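Long-range contacts in putative cell surface hydrolase (Lactobacillus plantarum, PDB 3LP5), which is of unknown exact function but belongs to the alpha/beta-hydrolase clan and probably hydrolyses a still unidentified substrate at the cell surface: residues E164-S170 against Q198-E204; Y169-E175 against I205-N211. All blocks are in the same frame, centred on the assembly; numbering follows the deposited sequence.

How the interactions relate
Interactions 1 and 2 are successive lengths of one parallel strand pair, 167-172 beside 201-206, at one edge of the mixed eight-stranded sheet. Their centres lie about 17 Å apart, and Tyr169 and Ser170 belong to both. Along the chain the segments alternate: 164-170 runs into 169-175; the short helices 185-188 and 191-195 follow, and then segment 198-204 leads into 205-211. Interaction 1 thus covers the entry into the pair, and interaction 2 its exit and the loops beyond. In alpha/beta hydrolases the loops following such late strands commonly carry the catalytic acid and histidine, so interaction 2 lies in the part of the fold where an active site would be expected.

Interaction 1 of 2, residues E164-S170 against Q198-E204; sequences ESLTVYS and QVKHFTE
Parallel beta pairing joins Thr167-Ser170 to His201-Glu204, the last two strands at one edge of the sheet; their axes approach to 4.7 Å and their N-to-C directions are 12° apart. Three backbone hydrogen bonds fix the register: Val168 N to His201 O (2.8 Å), Thr203 N to Val168 O (2.8 Å) and Ser170 N to Thr203 O (2.8 Å). His201 N adds a weak bond to Leu166 O. Ahead of the strands, the bent Lys200 chain brings Lys200 CE to 3.3 Å from Ser165 O. On one face, CG1 of Val168 lies in the plane of the Phe202 ring, at its edge, 3.9 Å from Phe202 CD1. The other branch, CG2, set beside the backbone N, meets CG2 of Val199 at 3.9 Å, and Phe195 of helix 191-195 also touches Val168. This is the outer end of an alpha/beta-hydrolase sheet: strand 127-134 bonds to the inner side of 167-172, while the Asn250 side chain bonds Phe202 O and Glu204 N on the outer strand. The opposite face carries Thr167, His201, Tyr169 and Thr203, the last two side by side with Tyr169 CD1 3.7 Å from Thr203 CB; a water bridges Thr203 OG1 and Val168 O.

Interaction 2 of 2, residues Y169-E175 against I205-N211; sequences YSIAGTE and ITVTGAN
Beyond Ser170 and Ile205 the two parallel strands finish their pairing, and a side-chain network takes over between the loops that follow. Ala172 contributes both last rungs of the ladder: its N donates to Ile205 O (2.9 Å), and its O accepts from Val207 N (2.8 Å). The tightly packed apolar part lies beside them. Ile205 CB meets Ile171 CG1 at 4.1 Å. CG2 of Ile171, anti to the backbone N, reaches CG2 of Val207 at 3.8 Å and also touches CB of Ala210, while helix 217-231 packs on Val207 through Ile223 and Leu226.

Asn211 spans the loop with its amide: OD1 takes the N-H of Gly173 (2.9 Å) from above its carbonyl plane, and ND2 donates to Glu175 O (3.1 Å), which lies in the amide plane. Glu175 returns the contact. A bend at chi2 (73°) folds its carboxylate back onto the type II turn Val207-Ala210 and the residue after it: OE2 accepts from Gly209 N (2.8 Å) within the turn, and OE1 from Asn211 N (3.0 Å) just past it. The Gly209 N stands 52° out of the carboxylate plane, and the carboxylate and Asn211 amide planes are 64° apart. With an alanine in place of Glu175, the N-H groups of Gly209 and Asn211 would lose the carboxylate that accepts from both, one oxygen each, and the turn would probably be less firmly fixed.

The solvent side is sparser: Thr174, Thr206 and Thr208 are at least partly exposed, and Thr174 meets Thr206 through methyls alone, CG2 against CG2. Two loops tied together just past the carboxyl ends of adjacent parallel strands are consistent with the edge of an alpha/beta-hydrolase sheet.

Interaction 1 of 2, residues E164-S170 against Q198-E204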
loop_
_atom_site.group_PDB
_atom_site.type_symbol
_atom_site.label_atom_id
_atom_site.label_comp_id
_atom_site.label_asym_id
_atom_site.label_seq_id
_atom_site.Cartn_x
_atom_site.Cartn_y
_atom_site.Cartn_z
ATOM N N GLU A 164 5.917 -14.503 -7.040
ATOM C CA GLU A 164 7.351 -14.397 -7.239
ATOM C C GLU A 164 7.752 -13.283 -8.227
ATOM O O GLU A 164 8.854 -12.783 -8.156
ATOM C CB GLU A 164 7.998 -15.747 -7.638
ATOM C CG GLU A 164 7.795 -16.892 -6.610
ATOM C CD GLU A 164 8.616 -18.168 -6.917
ATOM O OE1 GLU A 164 8.724 -18.546 -8.104
ATOM O OE2 GLU A 164 9.160 -18.801 -5.976
ATOM N N SER A 165 6.908 -12.888 -9.160
ATOM C CA SER A 165 7.374 -11.869 -10.101
ATOM C C SER A 165 7.116 -10.396 -9.610
ATOM O O SER A 165 7.495 -9.453 -10.311
ATOM C CB SER A 165 6.740 -12.095 -11.472
ATOM O OG SER A 165 5.360 -11.763 -11.315
ATOM N N LEU A 166 6.589 -10.222 -8.394
ATOM C CA LEU A 166 6.326 -8.890 -7.775
ATOM C C LEU A 166 7.553 -8.054 -7.412
ATOM O O LEU A 166 8.598 -8.581 -6.999
ATOM C CB LEU A 166 5.447 -9.070 -6.501
ATOM C CG LEU A 166 4.960 -7.867 -5.700
ATOM C CD1 LEU A 166 4.031 -6.947 -6.467
ATOM C CD2 LEU A 166 4.241 -8.378 -4.467
ATOM N N THR A 167 7.400 -6.738 -7.544
ATOM C CA THR A 167 8.394 -5.752 -7.143
ATOM C C THR A 167 7.801 -4.966 -6.000
ATOM O O THR A 167 6.695 -4.420 -6.144
ATOM C CB THR A 167 8.761 -4.786 -8.335
ATOM O OG1 THR A 167 9.601 -5.496 -9.238
ATOM C CG2 THR A 167 9.614 -3.671 -7.881
ATOM N N VAL A 168 8.518 -4.926 -4.869
ATOM C CA VAL A 168 8.049 -4.295 -3.675
ATOM C C VAL A 168 8.939 -3.152 -3.213
ATOM O O VAL A 168 10.183 -3.330 -3.063
ATOM C CB VAL A 168 7.867 -5.284 -2.499
ATOM C CG1 VAL A 168 7.314 -4.539 -1.249
ATOM C CG2 VAL A 168 6.935 -6.477 -2.933
ATOM N N TYR A 169 8.289 -1.994 -2.981
ATOM C CA TYR A 169 8.925 -0.811 -2.297
ATOM C C TYR A 169 8.316 -0.568 -0.920
ATOM O O TYR A 169 7.070 -0.504 -0.776
ATOM C CB TYR A 169 8.761 0.446 -3.140
ATOM C CG TYR A 169 9.295 0.277 -4.536
ATOM C CD1 TYR A 169 10.635 0.628 -4.830
ATOM C CD2 TYR A 169 8.485 -0.210 -5.560
ATOM C CE1 TYR A 169 11.169 0.471 -6.106
ATOM C CE2 TYR A 169 9.009 -0.360 -6.873
ATOM C CZ TYR A 169 10.341 -0.013 -7.113
ATOM O OH TYR A 169 10.881 -0.181 -8.338
ATOM N N SER A 170 9.166 -0.516 0.098
ATOM C CA SER A 170 8.712 -0.257 1.441
ATOM C C SER A 170 9.356 1.065 1.934
ATOM O O SER A 170 10.565 1.125 2.121
ATOM C CB SER A 170 9.079 -1.417 2.366
ATOM O OG SER A 170 8.715 -1.117 3.743
ATOM N N GLN A 198 11.293 -13.715 -1.306
ATOM C CA GLN A 198 9.959 -14.205 -1.669
ATOM C C GLN A 198 9.445 -13.512 -2.899
ATOM O O GLN A 198 8.514 -14.026 -3.497
ATOM C CB GLN A 198 8.905 -14.044 -0.550
ATOM C CG GLN A 198 9.152 -14.929 0.626
ATOM C CD GLN A 198 9.313 -16.444 0.242
ATOM O OE1 GLN A 198 8.628 -16.966 -0.634
ATOM N NE2 GLN A 198 10.233 -17.119 0.915
ATOM N N VAL A 199 10.016 -12.346 -3.259
ATOM C CA VAL A 199 9.561 -11.579 -4.412
ATOM C C VAL A 199 10.795 -11.252 -5.287
ATOM O O VAL A 199 11.926 -11.326 -4.826
ATOM C CB VAL A 199 8.748 -10.298 -3.991
ATOM C CG1 VAL A 199 7.531 -10.657 -3.074
ATOM C CG2 VAL A 199 9.633 -9.263 -3.293
ATOM N N LYS A 200 10.573 -10.892 -6.548
ATOM C CA LYS A 200 11.649 -10.536 -7.494
ATOM C C LYS A 200 12.594 -9.407 -6.982
ATOM O O LYS A 200 13.816 -9.532 -7.059
ATOM C CB LYS A 200 10.990 -10.102 -8.832
ATOM C CG LYS A 200 11.895 -10.196 -10.050
ATOM C CD LYS A 200 11.579 -9.130 -11.124
ATOM C CE LYS A 200 10.326 -9.401 -11.969
ATOM N NZ LYS A 200 10.014 -10.858 -12.106
ATOM N N HIS A 201 12.034 -8.297 -6.483
ATOM C CA HIS A 201 12.862 -7.214 -5.943
ATOM C C HIS A 201 12.176 -6.628 -4.756
ATOM O O HIS A 201 10.923 -6.423 -4.786
ATOM C CB HIS A 201 13.057 -6.020 -6.900
ATOM C CG HIS A 201 13.572 -6.372 -8.262
ATOM N ND1 HIS A 201 14.883 -6.746 -8.496
ATOM C CD2 HIS A 201 12.966 -6.330 -9.480
ATOM C CE1 HIS A 201 15.048 -6.963 -9.794
ATOM N NE2 HIS A 201 13.904 -6.712 -10.411
ATOM N N PHE A 202 12.977 -6.343 -3.717
ATOM C CA PHE A 202 12.506 -5.643 -2.526
ATOM C C PHE A 202 13.392 -4.453 -2.272
ATOM O O PHE A 202 14.630 -4.601 -2.254
ATOM C CB PHE A 202 12.542 -6.570 -1.323
ATOM C CG PHE A 202 12.147 -5.915 -0.036
ATOM C CD1 PHE A 202 10.839 -5.495 0.177
ATOM C CD2 PHE A 202 13.092 -5.724 0.969
ATOM C CE1 PHE A 202 10.452 -4.902 1.358
ATOM C CE2 PHE A 202 12.737 -5.105 2.146
ATOM C CZ PHE A 202 11.413 -4.723 2.369
ATOM N N THR A 203 12.767 -3.282 -2.117
ATOM C CA THR A 203 13.524 -2.000 -1.977
ATOM C C THR A 203 13.034 -1.193 -0.773
ATOM O O THR A 203 11.870 -0.876 -0.704
ATOM C CB THR A 203 13.422 -1.148 -3.247
ATOM O OG1 THR A 203 13.986 -1.888 -4.303
ATOM C CG2 THR A 203 14.213 0.159 -3.169
ATOM N N GLU A 204 13.931 -0.923 0.189
ATOM C CA GLU A 204 13.616 -0.067 1.308
ATOM C C GLU A 204 14.028 1.338 0.993
ATOM O O GLU A 204 15.122 1.568 0.459
ATOM C CB GLU A 204 14.356 -0.524 2.578
ATOM C CG GLU A 204 14.091 -2.002 2.841
ATOM C CD GLU A 204 15.035 -2.593 3.902
ATOM O OE1 GLU A 204 14.763 -2.348 5.090
ATOM O OE2 GLU A 204 16.031 -3.278 3.541
HETATM O O HOH W 1 10.769 -13.638 -10.391
HETATM O O HOH W 2 11.839 -3.272 -5.504
#

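Interaction 2 of 2, residues Y169-E175 against I205-N211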
loop_
_atom_site.group_PDB
_atom_site.type_symbol
_atom_site.label_atom_id
_atom_site.label_comp_id
_atom_site.label_asym_id
_atom_site.label_seq_id
_atom_site.Cartn_x
_atom_site.Cartn_y
_atom_site.Cartn_z
ATOM N N TYR A 169 8.289 -1.994 -2.981
ATOM C CA TYR A 169 8.925 -0.811 -2.297
ATOM C C TYR A 169 8.316 -0.568 -0.920
ATOM O O TYR A 169 7.070 -0.504 -0.776
ATOM C CB TYR A 169 8.761 0.446 -3.140
ATOM C CG TYR A 169 9.295 0.277 -4.536
ATOM C CD1 TYR A 169 10.635 0.628 -4.830
ATOM C CD2 TYR A 169 8.485 -0.210 -5.560
ATOM C CE1 TYR A 169 11.169 0.471 -6.106
ATOM C CE2 TYR A 169 9.009 -0.360 -6.873
ATOM C CZ TYR A 169 10.341 -0.013 -7.113
ATOM O OH TYR A 169 10.881 -0.181 -8.338
ATOM N N SER A 170 9.166 -0.516 0.098
ATOM C CA SER A 170 8.712 -0.257 1.441
ATOM C C SER A 170 9.356 1.065 1.934
ATOM O O SER A 170 10.565 1.125 2.121
ATOM C CB SER A 170 9.079 -1.417 2.366
ATOM O OG SER A 170 8.715 -1.117 3.743
ATOM N N ILE A 171 8.537 2.111 2.087
ATOM C CA ILE A 171 8.976 3.407 2.660
ATOM C C ILE A 171 8.831 3.334 4.166
ATOM O O ILE A 171 7.791 2.883 4.663
ATOM C CB ILE A 171 8.116 4.545 2.130
ATOM C CG1 ILE A 171 8.351 4.707 0.591
ATOM C CG2 ILE A 171 8.312 5.876 2.945
ATOM C CD1 ILE A 171 7.251 5.524 -0.133
ATOM N N ALA A 172 9.887 3.750 4.881
ATOM C CA ALA A 172 9.877 3.903 6.335
ATOM C C ALA A 172 10.527 5.228 6.752
ATOM O O ALA A 172 11.386 5.794 6.041
ATOM C CB ALA A 172 10.633 2.739 6.973
ATOM N N GLY A 173 10.090 5.745 7.883
ATOM C CA GLY A 173 10.836 6.822 8.535
ATOM C C GLY A 173 11.835 6.264 9.530
ATOM O O GLY A 173 12.080 5.036 9.600
ATOM N N THR A 174 12.433 7.133 10.320
ATOM C CA THR A 174 13.405 6.647 11.319
ATOM C C THR A 174 12.927 6.801 12.765
ATOM O O THR A 174 13.655 6.515 13.687
ATOM C CB THR A 174 14.824 7.205 11.099
ATOM O OG1 THR A 174 14.761 8.634 10.939
ATOM C CG2 THR A 174 15.472 6.538 9.834
ATOM N N GLU A 175 11.672 7.176 12.940
ATOM C CA GLU A 175 11.053 7.361 14.251
ATOM C C GLU A 175 10.883 6.012 14.956
ATOM O O GLU A 175 10.366 5.074 14.369
ATOM C CB GLU A 175 9.703 8.082 14.039
ATOM C CG GLU A 175 9.841 9.425 13.190
ATOM C CD GLU A 175 10.109 9.187 11.693
ATOM O OE1 GLU A 175 9.274 8.537 11.045
ATOM O OE2 GLU A 175 11.156 9.665 11.146
ATOM N N ILE A 205 13.160 2.285 1.375
ATOM C CA ILE A 205 13.371 3.714 1.087
ATOM C C ILE A 205 13.087 4.440 2.373
ATOM O O ILE A 205 12.094 4.148 3.018
ATOM C CB ILE A 205 12.412 4.248 -0.050
ATOM C CG1 ILE A 205 12.641 3.502 -1.354
ATOM C CG2 ILE A 205 12.585 5.802 -0.275
ATOM C CD1 ILE A 205 11.515 3.593 -2.404
ATOM N N THR A 206 13.940 5.414 2.740
ATOM C CA THR A 206 13.687 6.223 3.909
ATOM C C THR A 206 13.075 7.565 3.540
ATOM O O THR A 206 13.538 8.258 2.635
ATOM C CB THR A 206 14.984 6.470 4.750
ATOM O OG1 THR A 206 15.632 5.223 4.961
ATOM C CG2 THR A 206 14.645 7.031 6.102
ATOM N N VAL A 207 12.031 7.930 4.274
ATOM C CA VAL A 207 11.484 9.275 4.259
ATOM C C VAL A 207 11.331 9.672 5.717
ATOM O O VAL A 207 10.557 9.044 6.466
ATOM C CB VAL A 207 10.087 9.324 3.537
ATOM C CG1 VAL A 207 9.423 10.689 3.676
ATOM C CG2 VAL A 207 10.270 8.991 2.084
ATOM N N THR A 208 11.999 10.767 6.108
ATOM C CA THR A 208 12.013 11.072 7.525
ATOM C C THR A 208 10.644 11.581 7.919
ATOM O O THR A 208 10.058 12.337 7.175
ATOM C CB THR A 208 13.146 12.038 7.916
ATOM O OG1 THR A 208 12.830 13.343 7.420
ATOM C CG2 THR A 208 14.478 11.573 7.328
ATOM N N GLY A 209 10.096 11.093 9.036
ATOM C CA GLY A 209 8.755 11.454 9.438
ATOM C C GLY A 209 7.638 10.579 8.909
ATOM O O GLY A 209 6.484 10.726 9.344
ATOM N N ALA A 210 7.945 9.651 7.995
ATOM C CA ALA A 210 6.892 8.834 7.351
ATOM C C ALA A 210 6.184 7.923 8.341
ATOM O O ALA A 210 5.054 7.513 8.082
ATOM C CB ALA A 210 7.403 8.020 6.127
ATOM N N ASN A 211 6.794 7.659 9.503
ATOM C CA ASN A 211 6.172 6.757 10.495
ATOM C C ASN A 211 5.102 7.456 11.358
ATOM O O ASN A 211 4.422 6.782 12.130
ATOM C CB ASN A 211 7.232 6.185 11.461
ATOM C CG ASN A 211 8.157 5.170 10.788
ATOM O OD1 ASN A 211 7.972 4.813 9.627
ATOM N ND2 ASN A 211 9.201 4.762 11.511
#